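Local coordinates for protein ORF10 (Moritella marina, PDB 6RIW) that forms the ketosynthase-chain length factor part of a polyunsaturated fatty acid synthase subunit and probably condenses acyl units as 3-oxoacyl-ACP synthases do, at residues L550-A561 / T638-I649; E686-G697 / V741-P752. All coordinates share one frame; numbering follows the deposited sequence.

Contact 1 (L550-A561 / T638-I649); sequences LIPQQLMMMQVA and TSFIGNIMASRI
Arg648 grips Gln554 side-on, NE (2.9 Å) and NH2 (3.1 Å) both donating to OE1 of Gln554. OE1 lies close to the guanidinium plane, although amide and guanidinium planes are turned 62° apart. NH2 of Arg648 also donates to OG1 of Thr638, itself bonded to Asn635, and CD1 of Leu550 sits over the centre of one guanidinium face, with CG2 of Ile644 on the opposite face. At the other end of the amide, NE2 of Gln554 gives a weak, bent bond to Ile641 O (2.8 Å). A water accepts from the same NE2 and donates to Gln553 OE1 and Ser639 O, so this carbonyl is served through water rather than by the nearby amide. Ser639 OG stands between its own backbone N and carbonyl carbon, which turns it to the Ile551 N-H (3.0 Å, 163°); it also bonds to Gln636 O. Beyond the polar end, Met557 CE rests on Ile649 CG1 at 3.6 Å. The axes of helix segments 552-561 and 642-649 approach to 9.4 Å at a crossing angle of -32°, and Gln554 sits among Gly642, Ile644, Met645 and Arg648: a single knob-into-hole fit between two helices within a thiolase-like ketosynthase fold.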
loop_
_atom_site.group_PDB
_atom_site.type_symbol
_atom_site.label_atom_id
_atom_site.label_comp_id
_atom_site.label_asym_id
_atom_site.label_seq_id
_atom_site.Cartn_x
_atom_site.Cartn_y
_atom_site.Cartn_z
ATOM N N LEU A 550 4.262 -18.038 -3.714
ATOM C CA LEU A 550 3.883 -16.627 -3.665
ATOM C C LEU A 550 2.599 -16.392 -4.460
ATOM O O LEU A 550 2.350 -17.041 -5.476
ATOM C CB LEU A 550 5.000 -15.742 -4.225
ATOM C CG LEU A 550 6.446 -16.008 -3.801
ATOM C CD1 LEU A 550 7.325 -14.878 -4.340
ATOM C CD2 LEU A 550 6.567 -16.099 -2.284
ATOM N N ILE A 551 1.781 -15.442 -4.007
ATOM C CA ILE A 551 0.511 -15.195 -4.691
ATOM C C ILE A 551 0.779 -14.628 -6.087
ATOM O O ILE A 551 1.832 -14.008 -6.325
ATOM C CB ILE A 551 -0.413 -14.266 -3.875
ATOM C CG1 ILE A 551 0.203 -12.864 -3.693
ATOM C CG2 ILE A 551 -0.768 -14.906 -2.525
ATOM C CD1 ILE A 551 -0.843 -11.771 -3.270
ATOM N N PRO A 552 -0.143 -14.811 -7.031
ATOM C CA PRO A 552 0.103 -14.340 -8.409
ATOM C C PRO A 552 0.312 -12.845 -8.535
ATOM O O PRO A 552 1.046 -12.436 -9.438
ATOM C CB PRO A 552 -1.157 -14.799 -9.160
ATOM C CG PRO A 552 -1.629 -15.995 -8.390
ATOM C CD PRO A 552 -1.319 -15.699 -6.947
ATOM N N GLN A 553 -0.270 -12.007 -7.657
ATOM C CA GLN A 553 -0.007 -10.564 -7.746
ATOM C C GLN A 553 1.497 -10.271 -7.735
ATOM O O GLN A 553 1.997 -9.458 -8.526
ATOM C CB GLN A 553 -0.700 -9.807 -6.599
ATOM C CG GLN A 553 -0.564 -8.252 -6.717
ATOM C CD GLN A 553 -0.993 -7.497 -5.465
ATOM O OE1 GLN A 553 -0.574 -7.821 -4.351
ATOM N NE2 GLN A 553 -1.814 -6.460 -5.648
ATOM N N GLN A 554 2.238 -10.936 -6.850
ATOM C CA GLN A 554 3.671 -10.672 -6.765
ATOM C C GLN A 554 4.436 -11.344 -7.903
ATOM O O GLN A 554 5.347 -10.741 -8.477
ATOM C CB GLN A 554 4.195 -11.112 -5.399
ATOM C CG GLN A 554 3.568 -10.277 -4.257
ATOM C CD GLN A 554 4.512 -10.044 -3.068
ATOM O OE1 GLN A 554 5.561 -10.690 -2.941
ATOM N NE2 GLN A 554 4.130 -9.108 -2.185
ATOM N N LEU A 555 4.058 -12.568 -8.280
ATOM C CA LEU A 555 4.777 -13.237 -9.367
ATOM C C LEU A 555 4.604 -12.496 -10.689
ATOM O O LEU A 555 5.560 -12.354 -11.462
ATOM C CB LEU A 555 4.284 -14.677 -9.507
ATOM C CG LEU A 555 4.619 -15.543 -8.295
ATOM C CD1 LEU A 555 3.845 -16.839 -8.332
ATOM C CD2 LEU A 555 6.104 -15.798 -8.255
ATOM N N MET A 556 3.382 -12.039 -10.976
ATOM C CA MET A 556 3.137 -11.302 -12.214
ATOM C C MET A 556 3.960 -10.028 -12.273
ATOM O O MET A 556 4.530 -9.707 -13.324
ATOM C CB MET A 556 1.659 -10.955 -12.361
ATOM C CG MET A 556 0.772 -12.136 -12.599
ATOM S SD MET A 556 0.572 -12.450 -14.358
ATOM C CE MET A 556 -0.399 -11.029 -14.858
ATOM N N MET A 557 4.001 -9.268 -11.164
ATOM C CA MET A 557 4.772 -8.027 -11.132
ATOM C C MET A 557 6.258 -8.313 -11.314
ATOM O O MET A 557 6.968 -7.585 -12.021
ATOM C CB MET A 557 4.537 -7.286 -9.807
ATOM C CG MET A 557 5.530 -6.132 -9.553
ATOM S SD MET A 557 7.003 -6.656 -8.608
ATOM C CE MET A 557 8.150 -5.334 -9.008
ATOM N N MET A 558 6.746 -9.372 -10.682
ATOM C CA MET A 558 8.177 -9.657 -10.733
ATOM C C MET A 558 8.611 -10.001 -12.147
ATOM O O MET A 558 9.681 -9.574 -12.600
ATOM C CB MET A 558 8.508 -10.801 -9.776
ATOM C CG MET A 558 8.481 -10.378 -8.315
ATOM S SD MET A 558 8.111 -11.822 -7.298
ATOM C CE MET A 558 9.727 -12.580 -7.320
ATOM N N GLN A 559 7.797 -10.787 -12.857
ATOM C CA GLN A 559 8.153 -11.193 -14.213
ATOM C C GLN A 559 8.197 -10.001 -15.168
ATOM O O GLN A 559 9.147 -9.867 -15.948
ATOM C CB GLN A 559 7.174 -12.246 -14.723
ATOM C CG GLN A 559 7.540 -12.828 -16.055
ATOM C CD GLN A 559 6.891 -14.179 -16.272
ATOM O OE1 GLN A 559 5.682 -14.265 -16.485
ATOM N NE2 GLN A 559 7.693 -15.243 -16.194
ATOM N N VAL A 560 7.179 -9.126 -15.140
ATOM C CA VAL A 560 7.192 -8.017 -16.097
ATOM C C VAL A 560 8.289 -7.018 -15.745
ATOM O O VAL A 560 8.919 -6.440 -16.642
ATOM C CB VAL A 560 5.814 -7.328 -16.223
ATOM C CG1 VAL A 560 4.764 -8.291 -16.783
ATOM C CG2 VAL A 560 5.336 -6.692 -14.880
ATOM N N ALA A 561 8.537 -6.795 -14.451
ATOM C CA ALA A 561 9.582 -5.852 -14.050
ATOM C C ALA A 561 10.955 -6.355 -14.470
ATOM O O ALA A 561 11.779 -5.589 -14.987
ATOM C CB ALA A 561 9.569 -5.623 -12.531
ATOM N N THR A 638 4.655 -13.800 3.267
ATOM C CA THR A 638 5.456 -12.643 2.853
ATOM C C THR A 638 4.925 -12.039 1.553
ATOM O O THR A 638 5.073 -10.831 1.330
ATOM C CB THR A 638 6.949 -12.993 2.667
ATOM O OG1 THR A 638 7.130 -13.832 1.511
ATOM C CG2 THR A 638 7.518 -13.673 3.903
ATOM N N SER A 639 4.323 -12.855 0.686
ATOM C CA SER A 639 3.742 -12.317 -0.538
ATOM C C SER A 639 2.391 -11.646 -0.308
ATOM O O SER A 639 1.855 -11.048 -1.246
ATOM C CB SER A 639 3.615 -13.403 -1.625
ATOM O OG SER A 639 2.578 -14.347 -1.366
ATOM N N PHE A 640 1.826 -11.721 0.902
ATOM C CA PHE A 640 0.671 -10.893 1.221
ATOM C C PHE A 640 1.052 -9.435 1.465
ATOM O O PHE A 640 0.159 -8.585 1.556
ATOM C CB PHE A 640 -0.041 -11.415 2.482
ATOM C CG PHE A 640 -0.705 -12.765 2.336
ATOM C CD1 PHE A 640 -0.696 -13.474 1.141
ATOM C CD2 PHE A 640 -1.353 -13.328 3.434
ATOM C CE1 PHE A 640 -1.335 -14.721 1.045
ATOM C CE2 PHE A 640 -1.990 -14.550 3.333
ATOM C CZ PHE A 640 -1.965 -15.252 2.134
ATOM N N ILE A 641 2.347 -9.130 1.596
ATOM C CA ILE A 641 2.839 -7.813 2.002
ATOM C C ILE A 641 3.266 -7.054 0.748
ATOM O O ILE A 641 4.249 -7.419 0.099
ATOM C CB ILE A 641 4.011 -7.952 2.992
ATOM C CG1 ILE A 641 3.600 -8.833 4.183
ATOM C CG2 ILE A 641 4.514 -6.591 3.432
ATOM C CD1 ILE A 641 4.750 -9.306 5.030
ATOM N N GLY A 642 2.553 -5.972 0.414
ATOM C CA GLY A 642 2.675 -5.397 -0.918
ATOM C C GLY A 642 4.065 -4.892 -1.255
ATOM O O GLY A 642 4.552 -5.090 -2.376
ATOM N N ASN A 643 4.734 -4.219 -0.305
ATOM C CA ASN A 643 6.022 -3.631 -0.658
ATOM C C ASN A 643 7.076 -4.693 -0.939
ATOM O O ASN A 643 8.098 -4.391 -1.566
ATOM C CB ASN A 643 6.525 -2.686 0.439
ATOM C CG ASN A 643 6.975 -3.430 1.686
ATOM O OD1 ASN A 643 6.149 -3.981 2.410
ATOM N ND2 ASN A 643 8.290 -3.448 1.945
ATOM N N ILE A 644 6.842 -5.930 -0.517
ATOM C CA ILE A 644 7.892 -6.927 -0.676
ATOM C C ILE A 644 8.052 -7.291 -2.141
ATOM O O ILE A 644 9.144 -7.672 -2.569
ATOM C CB ILE A 644 7.614 -8.151 0.220
ATOM C CG1 ILE A 644 7.669 -7.712 1.691
ATOM C CG2 ILE A 644 8.644 -9.263 -0.045
ATOM C CD1 ILE A 644 7.621 -8.860 2.732
ATOM N N MET A 645 7.000 -7.143 -2.952
ATOM C CA MET A 645 7.194 -7.469 -4.363
ATOM C C MET A 645 8.183 -6.509 -5.029
ATOM O O MET A 645 8.974 -6.940 -5.884
ATOM C CB MET A 645 5.845 -7.531 -5.094
ATOM C CG MET A 645 5.162 -6.226 -5.409
ATOM S SD MET A 645 3.589 -6.613 -6.261
ATOM C CE MET A 645 2.455 -5.817 -5.140
ATOM N N ALA A 646 8.209 -5.234 -4.615
ATOM C CA ALA A 646 9.245 -4.327 -5.118
ATOM C C ALA A 646 10.623 -4.745 -4.612
ATOM O O ALA A 646 11.598 -4.764 -5.377
ATOM C CB ALA A 646 8.944 -2.880 -4.701
ATOM N N SER A 647 10.712 -5.098 -3.327
ATOM C CA SER A 647 11.970 -5.572 -2.734
ATOM C C SER A 647 12.517 -6.805 -3.429
ATOM O O SER A 647 13.739 -6.977 -3.500
ATOM C CB SER A 647 11.758 -5.917 -1.259
ATOM O OG SER A 647 11.536 -4.734 -0.527
ATOM N N ARG A 648 11.648 -7.690 -3.911
ATOM C CA ARG A 648 12.145 -8.922 -4.521
ATOM C C ARG A 648 12.910 -8.630 -5.804
ATOM O O ARG A 648 13.885 -9.332 -6.125
ATOM C CB ARG A 648 10.993 -9.884 -4.813
ATOM C CG ARG A 648 10.424 -10.572 -3.576
ATOM C CD ARG A 648 9.343 -11.563 -3.985
ATOM N NE ARG A 648 8.278 -11.639 -2.992
ATOM C CZ ARG A 648 8.326 -12.404 -1.904
ATOM N NH1 ARG A 648 9.392 -13.173 -1.670
ATOM N NH2 ARG A 648 7.308 -12.399 -1.048
ATOM N N ILE A 649 12.479 -7.607 -6.545
ATOM C CA ILE A 649 13.210 -7.179 -7.738
ATOM C C ILE A 649 14.533 -6.533 -7.343
ATOM O O ILE A 649 15.590 -6.858 -7.903
ATOM C CB ILE A 649 12.339 -6.230 -8.584
ATOM C CG1 ILE A 649 11.288 -7.037 -9.342
ATOM C CG2 ILE A 649 13.210 -5.375 -9.554
ATOM C CD1 ILE A 649 11.901 -8.057 -10.332
HETATM O O HOH W 1 1.367 -8.378 -2.331
#

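Contact 2 (E686-G697 / V741-P752); sequences EAVIIAAVDLSG and VGEGAAAIVVKP
Strands 687-694 and 744-752 run antiparallel, at 173° between their directions and with axes 4.6 Å apart, and are joined by reciprocal N-H to O bonds at the hydrogen-bonded pairs Val688-Val750, Ile690-Ile748, Ala692-Ala746 and Asp694-Gly744. The two bonds of a pair need not be alike: Asp694 N points almost straight down the carbonyl of Gly744 (3.0 Å), whereas the return bond from Gly744 N reaches Asp694 O from 34° off the carbonyl plane. On one face small side chains meet, CB of Ala691 touching CB of Ala747 at 3.9 Å and CG2 of Val693 touching CB of Ala745 at 3.8 Å; Ile689 and Val749 make the pair further along. Gln553 and Ala564 of helix 552-567 pack on this face. On the other face CB of Ile690 lies against CG1 of Ile748 at 4.0 Å, under helices 668-682 and 841-854. Strands flanked by helices on both faces are the layered plan of the thiolase fold, here in the second ketosynthase-like domain of the chain. Past Asp694 the pairing changes to side-chain bonds. Ser696 OG donates to Gly742 O in the carbonyl plane, on a lone pair (2.7 Å). Glu743 has CG between its backbone N and carbonyl carbon (chi1 65°) and an extended chain beyond, which carries OE1 to Gly697 N at 2.8 Å; the amide arrives from above the carboxylate plane. The same OE1 forms a salt bridge with Arg505, and OE2 accepts from Val530 N. At the far end, the aliphatic part of Lys751 lies along Ala687, its CG 3.4 Å from Glu686 O.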
loop_
_atom_site.group_PDB
_atom_site.type_symbol
_atom_site.label_atom_id
_atom_site.label_comp_id
_atom_site.label_asym_id
_atom_site.label_seq_id
_atom_site.Cartn_x
_atom_site.Cartn_y
_atom_site.Cartn_z
ATOM N N GLU A 686 19.836 6.390 -10.810
ATOM C CA GLU A 686 20.193 6.312 -12.229
ATOM C C GLU A 686 19.020 5.933 -13.130
ATOM O O GLU A 686 19.001 6.306 -14.313
ATOM C CB GLU A 686 21.299 5.269 -12.426
ATOM C CG GLU A 686 22.581 5.573 -11.680
ATOM C CD GLU A 686 23.488 4.347 -11.549
ATOM O OE1 GLU A 686 23.531 3.530 -12.504
ATOM O OE2 GLU A 686 24.151 4.207 -10.485
ATOM N N ALA A 687 18.073 5.151 -12.619
ATOM C CA ALA A 687 16.902 4.742 -13.395
ATOM C C ALA A 687 15.795 4.414 -12.413
ATOM O O ALA A 687 16.049 4.195 -11.224
ATOM C CB ALA A 687 17.167 3.524 -14.289
ATOM N N VAL A 688 14.565 4.367 -12.923
ATOM C CA VAL A 688 13.410 3.992 -12.112
ATOM C C VAL A 688 12.604 2.962 -12.883
ATOM O O VAL A 688 12.280 3.175 -14.059
ATOM C CB VAL A 688 12.528 5.206 -11.758
ATOM C CG1 VAL A 688 11.254 4.756 -11.022
ATOM C CG2 VAL A 688 13.306 6.236 -10.934
ATOM N N ILE A 689 12.344 1.824 -12.248
ATOM C CA ILE A 689 11.412 0.841 -12.784
ATOM C C ILE A 689 10.048 1.216 -12.242
ATOM O O ILE A 689 9.881 1.337 -11.022
ATOM C CB ILE A 689 11.786 -0.584 -12.350
ATOM C CG1 ILE A 689 13.192 -0.945 -12.829
ATOM C CG2 ILE A 689 10.755 -1.573 -12.862
ATOM C CD1 ILE A 689 13.602 -2.371 -12.503
ATOM N N ILE A 690 9.073 1.413 -13.126
ATOM C CA ILE A 690 7.688 1.589 -12.682
ATOM C C ILE A 690 6.922 0.352 -13.118
ATOM O O ILE A 690 6.737 0.129 -14.315
ATOM C CB ILE A 690 7.034 2.853 -13.242
ATOM C CG1 ILE A 690 7.879 4.084 -12.876
ATOM C CG2 ILE A 690 5.593 2.957 -12.661
ATOM C CD1 ILE A 690 7.324 5.395 -13.436
ATOM N N ALA A 691 6.508 -0.467 -12.159
ATOM C CA ALA A 691 5.713 -1.647 -12.468
ATOM C C ALA A 691 4.297 -1.429 -11.957
ATOM O O ALA A 691 4.025 -0.555 -11.118
ATOM C CB ALA A 691 6.329 -2.915 -11.856
ATOM N N ALA A 692 3.374 -2.200 -12.495
ATOM C CA ALA A 692 1.984 -2.027 -12.103
ATOM C C ALA A 692 1.329 -3.387 -12.175
ATOM O O ALA A 692 1.606 -4.146 -13.099
ATOM C CB ALA A 692 1.248 -1.053 -13.026
ATOM N N VAL A 693 0.436 -3.683 -11.235
ATOM C CA VAL A 693 -0.259 -4.965 -11.275
ATOM C C VAL A 693 -1.630 -4.791 -10.645
ATOM O O VAL A 693 -1.778 -4.135 -9.606
ATOM C CB VAL A 693 0.544 -6.083 -10.576
ATOM C CG1 VAL A 693 0.896 -5.707 -9.138
ATOM C CG2 VAL A 693 -0.218 -7.409 -10.613
ATOM N N ASP A 694 -2.636 -5.355 -11.297
ATOM C CA ASP A 694 -3.949 -5.496 -10.679
ATOM C C ASP A 694 -4.563 -6.755 -11.267
ATOM O O ASP A 694 -4.883 -6.809 -12.462
ATOM C CB ASP A 694 -4.841 -4.276 -10.926
ATOM C CG ASP A 694 -6.001 -4.200 -9.933
ATOM O OD1 ASP A 694 -6.318 -5.258 -9.317
ATOM O OD2 ASP A 694 -6.578 -3.102 -9.747
ATOM N N LEU A 695 -4.728 -7.768 -10.438
ATOM C CA LEU A 695 -5.436 -8.959 -10.907
ATOM C C LEU A 695 -6.936 -8.729 -10.703
ATOM O O LEU A 695 -7.616 -9.375 -9.904
ATOM C CB LEU A 695 -4.883 -10.199 -10.215
ATOM C CG LEU A 695 -3.363 -10.288 -10.481
ATOM C CD1 LEU A 695 -2.765 -11.590 -9.960
ATOM C CD2 LEU A 695 -3.044 -10.135 -11.977
ATOM N N SER A 696 -7.447 -7.767 -11.479
ATOM C CA SER A 696 -8.792 -7.219 -11.325
ATOM C C SER A 696 -9.879 -8.067 -11.996
ATOM O O SER A 696 -10.993 -7.569 -12.176
ATOM C CB SER A 696 -8.845 -5.786 -11.865
ATOM O OG SER A 696 -8.012 -5.621 -13.007
ATOM N N GLY A 697 -9.578 -9.306 -12.369
ATOM C CA GLY A 697 -10.618 -10.233 -12.768
ATOM C C GLY A 697 -11.128 -11.098 -11.635
ATOM O O GLY A 697 -11.941 -11.990 -11.880
ATOM N N VAL A 741 -14.219 -6.013 -18.073
ATOM C CA VAL A 741 -13.323 -6.720 -17.151
ATOM C C VAL A 741 -11.974 -6.961 -17.824
ATOM O O VAL A 741 -11.902 -7.389 -18.986
ATOM C CB VAL A 741 -13.958 -8.053 -16.708
ATOM C CG1 VAL A 741 -12.947 -8.902 -15.966
ATOM C CG2 VAL A 741 -15.209 -7.813 -15.824
ATOM N N GLY A 742 -10.891 -6.675 -17.099
ATOM C CA GLY A 742 -9.559 -7.027 -17.564
ATOM C C GLY A 742 -8.624 -7.117 -16.388
ATOM O O GLY A 742 -8.938 -6.637 -15.295
ATOM N N GLU A 743 -7.468 -7.746 -16.608
ATOM C CA GLU A 743 -6.475 -7.797 -15.538
ATOM C C GLU A 743 -5.089 -8.026 -16.126
ATOM O O GLU A 743 -4.944 -8.393 -17.299
ATOM C CB GLU A 743 -6.810 -8.889 -14.505
ATOM C CG GLU A 743 -6.761 -10.314 -15.058
ATOM C CD GLU A 743 -7.232 -11.353 -14.028
ATOM O OE1 GLU A 743 -7.373 -10.990 -12.839
ATOM O OE2 GLU A 743 -7.466 -12.537 -14.396
ATOM N N GLY A 744 -4.071 -7.810 -15.296
ATOM C CA GLY A 744 -2.714 -8.084 -15.714
ATOM C C GLY A 744 -1.707 -7.202 -14.996
ATOM O O GLY A 744 -1.963 -6.679 -13.918
ATOM N N ALA A 745 -0.535 -7.094 -15.614
ATOM C CA ALA A 745 0.616 -6.443 -15.005
ATOM C C ALA A 745 1.495 -5.927 -16.134
ATOM O O ALA A 745 1.488 -6.484 -17.232
ATOM C CB ALA A 745 1.403 -7.409 -14.094
ATOM N N ALA A 746 2.230 -4.852 -15.866
ATOM C CA ALA A 746 3.138 -4.342 -16.886
ATOM C C ALA A 746 4.176 -3.468 -16.203
ATOM O O ALA A 746 4.007 -3.066 -15.042
ATOM C CB ALA A 746 2.368 -3.565 -17.979
ATOM N N ALA A 747 5.267 -3.182 -16.925
ATOM C CA ALA A 747 6.341 -2.410 -16.324
ATOM C C ALA A 747 7.067 -1.624 -17.398
ATOM O O ALA A 747 7.074 -2.011 -18.578
ATOM C CB ALA A 747 7.345 -3.304 -15.557
ATOM N N ILE A 748 7.636 -0.483 -16.984
ATOM C CA ILE A 748 8.472 0.342 -17.848
ATOM C C ILE A 748 9.706 0.752 -17.059
ATOM O O ILE A 748 9.715 0.768 -15.828
ATOM C CB ILE A 748 7.744 1.604 -18.381
ATOM C CG1 ILE A 748 7.320 2.537 -17.248
ATOM C CG2 ILE A 748 6.584 1.221 -19.296
ATOM C CD1 ILE A 748 6.706 3.879 -17.770
ATOM N N VAL A 749 10.766 1.065 -17.794
ATOM C CA VAL A 749 11.984 1.632 -17.236
ATOM C C VAL A 749 12.100 3.035 -17.795
ATOM O O VAL A 749 11.973 3.225 -19.009
ATOM C CB VAL A 749 13.228 0.804 -17.606
ATOM C CG1 VAL A 749 14.488 1.514 -17.109
ATOM C CG2 VAL A 749 13.135 -0.631 -17.073
ATOM N N VAL A 750 12.322 4.014 -16.920
ATOM C CA VAL A 750 12.467 5.397 -17.339
ATOM C C VAL A 750 13.810 5.938 -16.847
ATOM O O VAL A 750 14.310 5.576 -15.776
ATOM C CB VAL A 750 11.298 6.297 -16.863
ATOM C CG1 VAL A 750 9.982 5.888 -17.543
ATOM C CG2 VAL A 750 11.158 6.295 -15.312
ATOM N N LYS A 751 14.391 6.820 -17.650
ATOM C CA LYS A 751 15.572 7.597 -17.301
ATOM C C LYS A 751 15.347 9.016 -17.789
ATOM O O LYS A 751 14.541 9.236 -18.702
ATOM C CB LYS A 751 16.836 7.030 -17.966
ATOM C CG LYS A 751 17.473 5.819 -17.270
ATOM C CD LYS A 751 18.802 5.511 -17.993
ATOM C CE LYS A 751 19.644 4.455 -17.322
ATOM N NZ LYS A 751 20.892 4.245 -18.132
ATOM N N PRO A 752 16.050 10.003 -17.224
ATOM C CA PRO A 752 15.979 11.362 -17.782
ATOM C C PRO A 752 16.396 11.350 -19.247
ATOM O O PRO A 752 17.288 10.597 -19.644
ATOM C CB PRO A 752 16.967 12.164 -16.923
ATOM C CG PRO A 752 17.162 11.361 -15.689
ATOM C CD PRO A 752 17.012 9.918 -16.112
#

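Along the chain the two contacts follow one another, both segments of contact 1 coming ahead of those of contact 2, with centres about 12 Å apart in the second ketosynthase-like domain. Helix 552-567 joins them directly: Leu695 CD1 comes to 3.4 Å from Gln553 N, and Val693 CG2 to 3.7 Å from Gln553 O. Its partner, helix 642-653, reaches strand 687-694 through Met645 on Val693, so both helices of contact 1 touch the strand that contact 2 pairs with 741-752. Strand 576-581, bonded in parallel to 687-694, also receives Met557, Met645 and Ile649. The helix pair thus packs against the sheet containing the strand pair, linking two layers of the domain's hydrophobic interior.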